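Side-chain contacts in protein-glutamine gamma-glutamyltransferase 2 (Pagrus major, PDB 1G0D), which probably cross-links proteins in a calcium-dependent reaction, joining peptide-bound glutamine to lysine side chains or other primary amines and releasing ammonia: residues G165-I170 / E414-V419; G379-G382 / A387-V390; E393-T398 / H439-E444. All coordinates share one frame; numbering follows the deposited sequence.

Overall arrangement
The contacts form a chain of neighbours on one flank of the molecule. Contact 3 lies between the others. Its centre is about 12 Å from that of contact 2 and about 13 Å from that of contact 1, while contacts 1 and 2 are about 23 Å apart. Helix 387-395 serves both contact 2, at its start, and contact 3, at its end. Strands 397-403 and 409-414 then lead to the loop of contact 1, where Val419 packs against residues 394-396. In sequence, contact 2 is nested inside contact 1, and contacts 1 and 3 cross. Contact 3 holds three residues assigned by similarity to calcium. Contact 1 lies beside residues assigned by similarity to GTP binding.

Contact 1. Residues G165-I170 / E414-V419; sequences GTWDYI and EDHASV
Trp167 NE1 donates a hydrogen bond to His416 NE2 at 3.0 Å. The N-H...N angle is 146°, so the bond is bent. The histidine nitrogen lies close to the indole plane, at the edge of the ring. The indole nitrogen, in turn, is tilted from the imidazole plane. The two rings meet rim to rim, with planes at 39°, and neither covers the face of the other.

His416 reaches across because its CG is anti to the backbone N (chi1 166°). Trp167 sits in a type I beta turn from Thr166 to Tyr169, which joins the two strands of the hairpin 159-164/169-176. Asp168 CB lies over one indole face, near the rim. Thr166 OG1 gives a 2.7 Å hydrogen bond to Asp168 OD1 and ties down that carboxylate. Lys421 adds a cation-pi contact to Trp167. On the other side of the imidazole, His416 ND1 makes a weak bond of 3.4 Å to Glu414 OE1.

His416 is poorly ordered. It lies near Asn579, which by similarity belongs to the GTP site. As modelled, NE2 accepts from the indole, which would suit a neutral imidazole with its proton on ND1. The weak ND1 bond and the disorder leave this tentative.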
loop_
_atom_site.group_PDB
_atom_site.type_symbol
_atom_site.label_atom_id
_atom_site.label_comp_id
_atom_site.label_asym_id
_atom_site.label_seq_id
_atom_site.Cartn_x
_atom_site.Cartn_y
_atom_site.Cartn_z
ATOM N N GLY A 165 -3.677 -12.976 2.328
ATOM C CA GLY A 165 -4.230 -14.315 2.458
ATOM C C GLY A 165 -5.366 -14.532 1.472
ATOM O O GLY A 165 -5.245 -14.145 0.316
ATOM N N THR A 166 -6.460 -15.145 1.921
ATOM C CA THR A 166 -7.638 -15.384 1.090
ATOM C C THR A 166 -8.829 -14.789 1.843
ATOM O O THR A 166 -8.769 -14.626 3.061
ATOM C CB THR A 166 -7.861 -16.879 0.858
ATOM O OG1 THR A 166 -8.032 -17.532 2.124
ATOM C CG2 THR A 166 -6.657 -17.494 0.106
ATOM N N TRP A 167 -9.909 -14.471 1.144
ATOM C CA TRP A 167 -11.051 -13.817 1.791
ATOM C C TRP A 167 -11.698 -14.573 2.914
ATOM O O TRP A 167 -12.389 -13.968 3.734
ATOM C CB TRP A 167 -12.127 -13.490 0.786
ATOM C CG TRP A 167 -12.627 -14.704 0.168
ATOM C CD1 TRP A 167 -12.221 -15.239 -1.004
ATOM C CD2 TRP A 167 -13.595 -15.593 0.702
ATOM N NE1 TRP A 167 -12.878 -16.415 -1.243
ATOM C CE2 TRP A 167 -13.730 -16.654 -0.206
ATOM C CE3 TRP A 167 -14.364 -15.596 1.859
ATOM C CZ2 TRP A 167 -14.602 -17.703 0.005
ATOM C CZ3 TRP A 167 -15.230 -16.640 2.071
ATOM C CH2 TRP A 167 -15.345 -17.679 1.154
ATOM N N ASP A 168 -11.513 -15.890 2.938
ATOM C CA ASP A 168 -12.092 -16.725 3.993
ATOM C C ASP A 168 -11.029 -17.042 5.030
ATOM O O ASP A 168 -11.309 -17.655 6.044
ATOM C CB ASP A 168 -12.646 -18.037 3.412
ATOM C CG ASP A 168 -11.659 -18.734 2.474
ATOM O OD1 ASP A 168 -10.692 -18.092 2.007
ATOM O OD2 ASP A 168 -11.851 -19.937 2.190
ATOM N N TYR A 169 -9.810 -16.600 4.783
ATOM C CA TYR A 169 -8.715 -16.888 5.684
ATOM C C TYR A 169 -7.713 -15.731 5.541
ATOM O O TYR A 169 -6.653 -15.864 4.921
ATOM C CB TYR A 169 -8.141 -18.261 5.272
ATOM C CG TYR A 169 -7.057 -18.887 6.133
ATOM C CD1 TYR A 169 -6.544 -18.243 7.263
ATOM C CD2 TYR A 169 -6.478 -20.099 5.754
ATOM C CE1 TYR A 169 -5.451 -18.801 7.997
ATOM C CE2 TYR A 169 -5.398 -20.661 6.465
ATOM C CZ TYR A 169 -4.882 -20.007 7.584
ATOM O OH TYR A 169 -3.789 -20.547 8.240
ATOM N N ILE A 170 -8.086 -14.593 6.138
ATOM C CA ILE A 170 -7.312 -13.349 6.114
ATOM C C ILE A 170 -6.160 -13.287 7.100
ATOM O O ILE A 170 -6.325 -13.587 8.269
ATOM C CB ILE A 170 -8.223 -12.143 6.416
ATOM C CG1 ILE A 170 -9.346 -12.071 5.386
ATOM C CG2 ILE A 170 -7.419 -10.861 6.430
ATOM C CD1 ILE A 170 -10.255 -10.948 5.611
ATOM N N GLU A 414 -21.596 -21.768 -9.815
ATOM C CA GLU A 414 -20.598 -21.668 -8.785
ATOM C C GLU A 414 -21.003 -21.070 -7.451
ATOM O O GLU A 414 -21.583 -19.990 -7.402
ATOM C CB GLU A 414 -19.395 -20.900 -9.330
ATOM C CG GLU A 414 -18.077 -21.505 -8.928
ATOM C CD GLU A 414 -17.050 -20.470 -8.579
ATOM O OE1 GLU A 414 -16.354 -20.652 -7.546
ATOM O OE2 GLU A 414 -16.954 -19.478 -9.339
ATOM N N ASP A 415 -20.735 -21.795 -6.369
ATOM C CA ASP A 415 -20.977 -21.233 -5.047
ATOM C C ASP A 415 -19.606 -21.020 -4.402
ATOM O O ASP A 415 -18.928 -21.984 -4.008
ATOM C CB ASP A 415 -21.836 -22.124 -4.145
ATOM C CG ASP A 415 -22.386 -21.346 -2.909
ATOM O OD1 ASP A 415 -21.613 -20.560 -2.293
ATOM O OD2 ASP A 415 -23.586 -21.514 -2.560
ATOM N N HIS A 416 -19.232 -19.740 -4.315
ATOM C CA HIS A 416 -17.962 -19.235 -3.778
ATOM C C HIS A 416 -17.973 -17.858 -4.436
ATOM O O HIS A 416 -17.590 -16.847 -3.863
ATOM C CB HIS A 416 -16.766 -20.054 -4.304
ATOM C CG HIS A 416 -15.432 -19.412 -4.063
ATOM N ND1 HIS A 416 -14.575 -19.057 -5.087
ATOM C CD2 HIS A 416 -14.797 -19.072 -2.916
ATOM C CE1 HIS A 416 -13.477 -18.524 -4.581
ATOM N NE2 HIS A 416 -13.587 -18.523 -3.264
ATOM N N ALA A 417 -18.434 -17.883 -5.677
ATOM C CA ALA A 417 -18.609 -16.732 -6.543
ATOM C C ALA A 417 -17.922 -15.415 -6.187
ATOM O O ALA A 417 -16.842 -15.393 -5.600
ATOM C CB ALA A 417 -20.093 -16.498 -6.707
ATOM N N SER A 418 -18.569 -14.332 -6.629
ATOM C CA SER A 418 -18.206 -12.917 -6.414
ATOM C C SER A 418 -16.765 -12.430 -6.255
ATOM O O SER A 418 -15.925 -13.085 -5.634
ATOM C CB SER A 418 -19.031 -12.363 -5.226
ATOM O OG SER A 418 -18.428 -11.216 -4.625
ATOM N N VAL A 419 -16.516 -11.252 -6.824
ATOM C CA VAL A 419 -15.214 -10.602 -6.732
ATOM C C VAL A 419 -15.407 -9.514 -5.709
ATOM O O VAL A 419 -16.546 -9.219 -5.346
ATOM C CB VAL A 419 -14.811 -9.889 -8.018
ATOM C CG1 VAL A 419 -13.754 -10.653 -8.728
ATOM C CG2 VAL A 419 -16.010 -9.691 -8.881
#

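Contact 2. Residues G379-G382 / A387-V390; sequences GNLG and APFV
The loop at Leu381 passes the start of helix 387-395 with the CA atoms of Leu381 and Ala387 4.8 Å apart, and no hydrogen bond joins the two segments. The contact is apolar. Ala387 CB points at the loop backbone and comes within 3.6 Å of Leu381 CA. The same methyl also meets Asn380 O at 3.8 Å. Leu381 packs alongside Pro388, the residue after Ala387. Its CG lies 3.8 Å from Pro388 CA, and its CB lies 4.1 Å from Pro388 CG. The leucine therefore touches through its branch point and CB. Its CG is anti to the carbonyl carbon, with chi1 at -82°, and this sets it over the N and CA of Pro388. The proline ring edge, CG and CD, faces Leu381 O.

The contact folds the eight-residue connection between helices 373-378 and 387-395 of the catalytic region back on the start of the second helix. Helix 373-378 ends in a Schellman motif at Gly379, which is buried and has a positive phi of 76°. An Asx turn follows directly. Asn380 OD1 accepts from Gly382 N at 2.7 Å, and the N-H comes from above the plane of the amide carbonyl. This bond bends the chain round Leu381. Helix 387-395 then begins with Ala387, and Pro388 stands in its first turn. Behind the contact, Ala387 also touches Cys371 of strand 368-372. Asn380, Leu381, Gly382 and Pro388 also touch a crystal neighbour, which may influence the loop conformation.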
loop_
_atom_site.group_PDB
_atom_site.type_symbol
_atom_site.label_atom_id
_atom_site.label_comp_id
_atom_site.label_asym_id
_atom_site.label_seq_id
_atom_site.Cartn_x
_atom_site.Cartn_y
_atom_site.Cartn_z
ATOM N N GLY A 379 -21.433 3.569 -9.761
ATOM C CA GLY A 379 -21.267 3.140 -11.131
ATOM C C GLY A 379 -21.029 4.221 -12.161
ATOM O O GLY A 379 -21.481 4.083 -13.285
ATOM N N ASN A 380 -20.357 5.311 -11.826
ATOM C CA ASN A 380 -20.115 6.317 -12.855
ATOM C C ASN A 380 -18.721 6.080 -13.387
ATOM O O ASN A 380 -17.738 6.454 -12.771
ATOM C CB ASN A 380 -20.200 7.710 -12.286
ATOM C CG ASN A 380 -19.688 8.752 -13.250
ATOM O OD1 ASN A 380 -19.475 8.466 -14.432
ATOM N ND2 ASN A 380 -19.479 9.978 -12.751
ATOM N N LEU A 381 -18.632 5.441 -14.537
ATOM C CA LEU A 381 -17.347 5.124 -15.124
ATOM C C LEU A 381 -16.856 6.277 -15.976
ATOM O O LEU A 381 -15.786 6.201 -16.536
ATOM C CB LEU A 381 -17.475 3.883 -15.998
ATOM C CG LEU A 381 -17.438 2.474 -15.400
ATOM C CD1 LEU A 381 -18.060 2.450 -14.042
ATOM C CD2 LEU A 381 -18.172 1.507 -16.324
ATOM N N GLY A 382 -17.611 7.363 -16.056
ATOM C CA GLY A 382 -17.190 8.474 -16.902
ATOM C C GLY A 382 -16.237 9.546 -16.388
ATOM O O GLY A 382 -15.911 10.480 -17.124
ATOM N N ALA A 387 -11.854 4.838 -13.975
ATOM C CA ALA A 387 -13.004 4.286 -13.292
ATOM C C ALA A 387 -13.436 2.905 -13.773
ATOM O O ALA A 387 -13.811 2.072 -12.941
ATOM C CB ALA A 387 -14.140 5.235 -13.391
ATOM N N PRO A 388 -13.409 2.637 -15.111
ATOM C CA PRO A 388 -13.824 1.315 -15.624
ATOM C C PRO A 388 -12.976 0.202 -15.099
ATOM O O PRO A 388 -13.477 -0.866 -14.749
ATOM C CB PRO A 388 -13.699 1.443 -17.144
ATOM C CG PRO A 388 -13.773 2.891 -17.404
ATOM C CD PRO A 388 -13.054 3.528 -16.236
ATOM N N PHE A 389 -11.682 0.459 -15.033
ATOM C CA PHE A 389 -10.754 -0.532 -14.552
ATOM C C PHE A 389 -10.914 -0.791 -13.106
ATOM O O PHE A 389 -10.820 -1.942 -12.686
ATOM C CB PHE A 389 -9.327 -0.116 -14.815
ATOM C CG PHE A 389 -8.931 -0.348 -16.207
ATOM C CD1 PHE A 389 -9.202 0.612 -17.186
ATOM C CD2 PHE A 389 -8.417 -1.575 -16.588
ATOM C CE1 PHE A 389 -8.978 0.338 -18.523
ATOM C CE2 PHE A 389 -8.188 -1.847 -17.932
ATOM C CZ PHE A 389 -8.471 -0.891 -18.893
ATOM N N VAL A 390 -11.151 0.268 -12.333
ATOM C CA VAL A 390 -11.322 0.120 -10.894
ATOM C C VAL A 390 -12.696 -0.451 -10.543
ATOM O O VAL A 390 -12.847 -1.140 -9.553
ATOM C CB VAL A 390 -11.126 1.446 -10.165
ATOM C CG1 VAL A 390 -11.427 1.246 -8.648
ATOM C CG2 VAL A 390 -9.697 1.967 -10.433
#

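Contact 3. Residues E393-T398 / H439-E444; sequences EVNADT and HYKYPE. With SO4 (sulfate ion), chain B.
In the transglutaminase catalytic core, Lys441 from the loop after helix 437-440 brings its amine to the C-terminal end of helix 387-395, where a backbone and a side-chain oxygen receive it. NZ donates to Val394 O at 2.9 Å and to Asn395 OD1 at 3.1 Å. Each donor position is tilted from the carbonyl plane, more so at the amide. The lysine chain bends at both its outer torsions (chi3 -113°, chi4 132°) to bring NZ to both oxygens. Its CD packs against Val394 CG1 at 3.9 Å. The helix end probably favours the positive charge.

This part is tight and largely buried. Asn395 OD1 is gripped twice, since Tyr453 OH from helix 447-456 also bonds to it. A water accepts from Asn395 ND2 at 2.8 Å and donates to Tyr440 O at 3.1 Å, and Phe391 O takes a weaker bond from ND2. Asn395, Asp397 and Glu444 are assigned to calcium binding by similarity, so the amine bonds to one residue of a probable calcium site. Asp397 has a separate partner, a salt bridge to Arg459.

The side toward His439 is loose. That residue is exposed and does not touch the helix segment. It meets a sulfate, probably from the crystallisation liquor, which Arg291 NH1 and Trp351 NE1 also bind. His439 NE2 reaches sulfate O4 at 3.5 Å, a weak hydrogen bond.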
loop_
_atom_site.group_PDB
_atom_site.type_symbol
_atom_site.label_atom_id
_atom_site.label_comp_id
_atom_site.label_asym_id
_atom_site.label_seq_id
_atom_site.Cartn_x
_atom_site.Cartn_y
_atom_site.Cartn_z
ATOM N N GLU A 393 -12.329 -4.324 -11.217
ATOM C CA GLU A 393 -11.544 -4.946 -10.165
ATOM C C GLU A 393 -12.392 -5.542 -9.040
ATOM O O GLU A 393 -12.111 -6.600 -8.480
ATOM C CB GLU A 393 -10.613 -3.868 -9.597
ATOM C CG GLU A 393 -9.865 -4.253 -8.358
ATOM C CD GLU A 393 -8.673 -5.098 -8.682
ATOM O OE1 GLU A 393 -8.466 -6.092 -7.953
ATOM O OE2 GLU A 393 -7.951 -4.768 -9.666
ATOM N N VAL A 394 -13.459 -4.834 -8.752
ATOM C CA VAL A 394 -14.349 -5.126 -7.664
ATOM C C VAL A 394 -15.737 -5.659 -8.129
ATOM O O VAL A 394 -16.496 -6.188 -7.321
ATOM C CB VAL A 394 -14.376 -3.765 -6.855
ATOM C CG1 VAL A 394 -15.681 -3.082 -6.975
ATOM C CG2 VAL A 394 -13.950 -3.962 -5.476
ATOM N N ASN A 395 -16.037 -5.585 -9.430
ATOM C CA ASN A 395 -17.335 -6.016 -9.968
ATOM C C ASN A 395 -17.403 -6.979 -11.158
ATOM O O ASN A 395 -18.476 -7.495 -11.452
ATOM C CB ASN A 395 -18.123 -4.790 -10.374
ATOM C CG ASN A 395 -18.646 -4.030 -9.192
ATOM O OD1 ASN A 395 -19.220 -4.617 -8.292
ATOM N ND2 ASN A 395 -18.449 -2.719 -9.178
ATOM N N ALA A 396 -16.290 -7.211 -11.854
ATOM C CA ALA A 396 -16.271 -8.083 -13.047
ATOM C C ALA A 396 -16.999 -9.416 -12.902
ATOM O O ALA A 396 -16.856 -10.077 -11.878
ATOM C CB ALA A 396 -14.813 -8.346 -13.497
ATOM N N ASP A 397 -17.755 -9.826 -13.933
ATOM C CA ASP A 397 -18.482 -11.116 -13.899
ATOM C C ASP A 397 -17.830 -12.186 -14.743
ATOM O O ASP A 397 -17.891 -12.104 -15.962
ATOM C CB ASP A 397 -19.923 -10.977 -14.409
ATOM C CG ASP A 397 -20.804 -12.181 -14.030
ATOM O OD1 ASP A 397 -20.673 -12.705 -12.910
ATOM O OD2 ASP A 397 -21.641 -12.611 -14.844
ATOM N N THR A 398 -17.213 -13.176 -14.094
ATOM C CA THR A 398 -16.577 -14.307 -14.776
ATOM C C THR A 398 -17.481 -15.543 -14.638
ATOM O O THR A 398 -17.796 -15.996 -13.529
ATOM C CB THR A 398 -15.147 -14.657 -14.187
ATOM O OG1 THR A 398 -14.118 -14.105 -15.020
ATOM C CG2 THR A 398 -14.902 -16.139 -14.176
ATOM N N HIS A 439 -18.299 0.614 1.025
ATOM C CA HIS A 439 -17.929 1.947 0.503
ATOM C C HIS A 439 -17.830 1.773 -1.007
ATOM O O HIS A 439 -17.932 2.731 -1.785
ATOM C CB HIS A 439 -16.514 2.388 0.888
ATOM C CG HIS A 439 -16.276 2.601 2.341
ATOM N ND1 HIS A 439 -17.251 2.444 3.302
ATOM C CD2 HIS A 439 -15.150 2.970 3.001
ATOM C CE1 HIS A 439 -16.738 2.699 4.497
ATOM N NE2 HIS A 439 -15.467 3.027 4.343
ATOM N N TYR A 440 -17.522 0.538 -1.397
ATOM C CA TYR A 440 -17.330 0.211 -2.797
ATOM C C TYR A 440 -18.530 -0.328 -3.467
ATOM O O TYR A 440 -18.756 -0.014 -4.625
ATOM C CB TYR A 440 -16.198 -0.786 -2.978
ATOM C CG TYR A 440 -14.859 -0.138 -2.802
ATOM C CD1 TYR A 440 -14.212 -0.149 -1.567
ATOM C CD2 TYR A 440 -14.229 0.478 -3.872
ATOM C CE1 TYR A 440 -12.972 0.432 -1.409
ATOM C CE2 TYR A 440 -12.984 1.068 -3.731
ATOM C CZ TYR A 440 -12.357 1.039 -2.499
ATOM O OH TYR A 440 -11.100 1.586 -2.380
ATOM N N LYS A 441 -19.324 -1.133 -2.771
ATOM C CA LYS A 441 -20.475 -1.662 -3.467
ATOM C C LYS A 441 -21.720 -1.940 -2.664
ATOM O O LYS A 441 -21.658 -2.278 -1.496
ATOM C CB LYS A 441 -20.069 -2.925 -4.237
ATOM C CG LYS A 441 -19.059 -3.814 -3.548
ATOM C CD LYS A 441 -18.303 -4.586 -4.581
ATOM C CE LYS A 441 -18.621 -6.067 -4.498
ATOM N NZ LYS A 441 -18.928 -6.593 -5.865
ATOM N N TYR A 442 -22.862 -1.807 -3.321
ATOM C CA TYR A 442 -24.121 -2.042 -2.680
ATOM C C TYR A 442 -24.172 -3.513 -2.411
ATOM O O TYR A 442 -23.591 -4.283 -3.145
ATOM C CB TYR A 442 -25.208 -1.615 -3.604
ATOM C CG TYR A 442 -25.356 -0.132 -3.556
ATOM C CD1 TYR A 442 -25.901 0.477 -2.433
ATOM C CD2 TYR A 442 -25.011 0.662 -4.639
ATOM C CE1 TYR A 442 -26.106 1.832 -2.388
ATOM C CE2 TYR A 442 -25.215 2.020 -4.604
ATOM C CZ TYR A 442 -25.770 2.603 -3.468
ATOM O OH TYR A 442 -25.984 3.966 -3.403
ATOM N N PRO A 443 -24.874 -3.933 -1.351
ATOM C CA PRO A 443 -24.945 -5.356 -1.026
ATOM C C PRO A 443 -25.445 -6.164 -2.187
ATOM O O PRO A 443 -26.275 -5.709 -2.962
ATOM C CB PRO A 443 -25.873 -5.418 0.180
ATOM C CG PRO A 443 -26.529 -4.087 0.241
ATOM C CD PRO A 443 -25.663 -3.103 -0.431
ATOM N N GLU A 444 -24.906 -7.367 -2.302
ATOM C CA GLU A 444 -25.229 -8.289 -3.367
ATOM C C GLU A 444 -26.714 -8.577 -3.481
ATOM O O GLU A 444 -27.344 -8.970 -2.509
ATOM C CB GLU A 444 -24.498 -9.565 -3.091
ATOM C CG GLU A 444 -24.316 -10.436 -4.263
ATOM C CD GLU A 444 -23.694 -11.713 -3.804
ATOM O OE1 GLU A 444 -22.577 -11.628 -3.239
ATOM O OE2 GLU A 444 -24.317 -12.787 -3.975
HETATM S S SO4 B . -14.197 6.237 6.267
HETATM O O1 SO4 B . -14.637 6.219 4.955
HETATM O O2 SO4 B . -13.333 7.346 6.420
HETATM O O3 SO4 B . -15.363 6.546 6.963
HETATM O O4 SO4 B . -13.714 4.937 6.644
HETATM O O HOH W 1 -19.588 -0.683 -7.563
#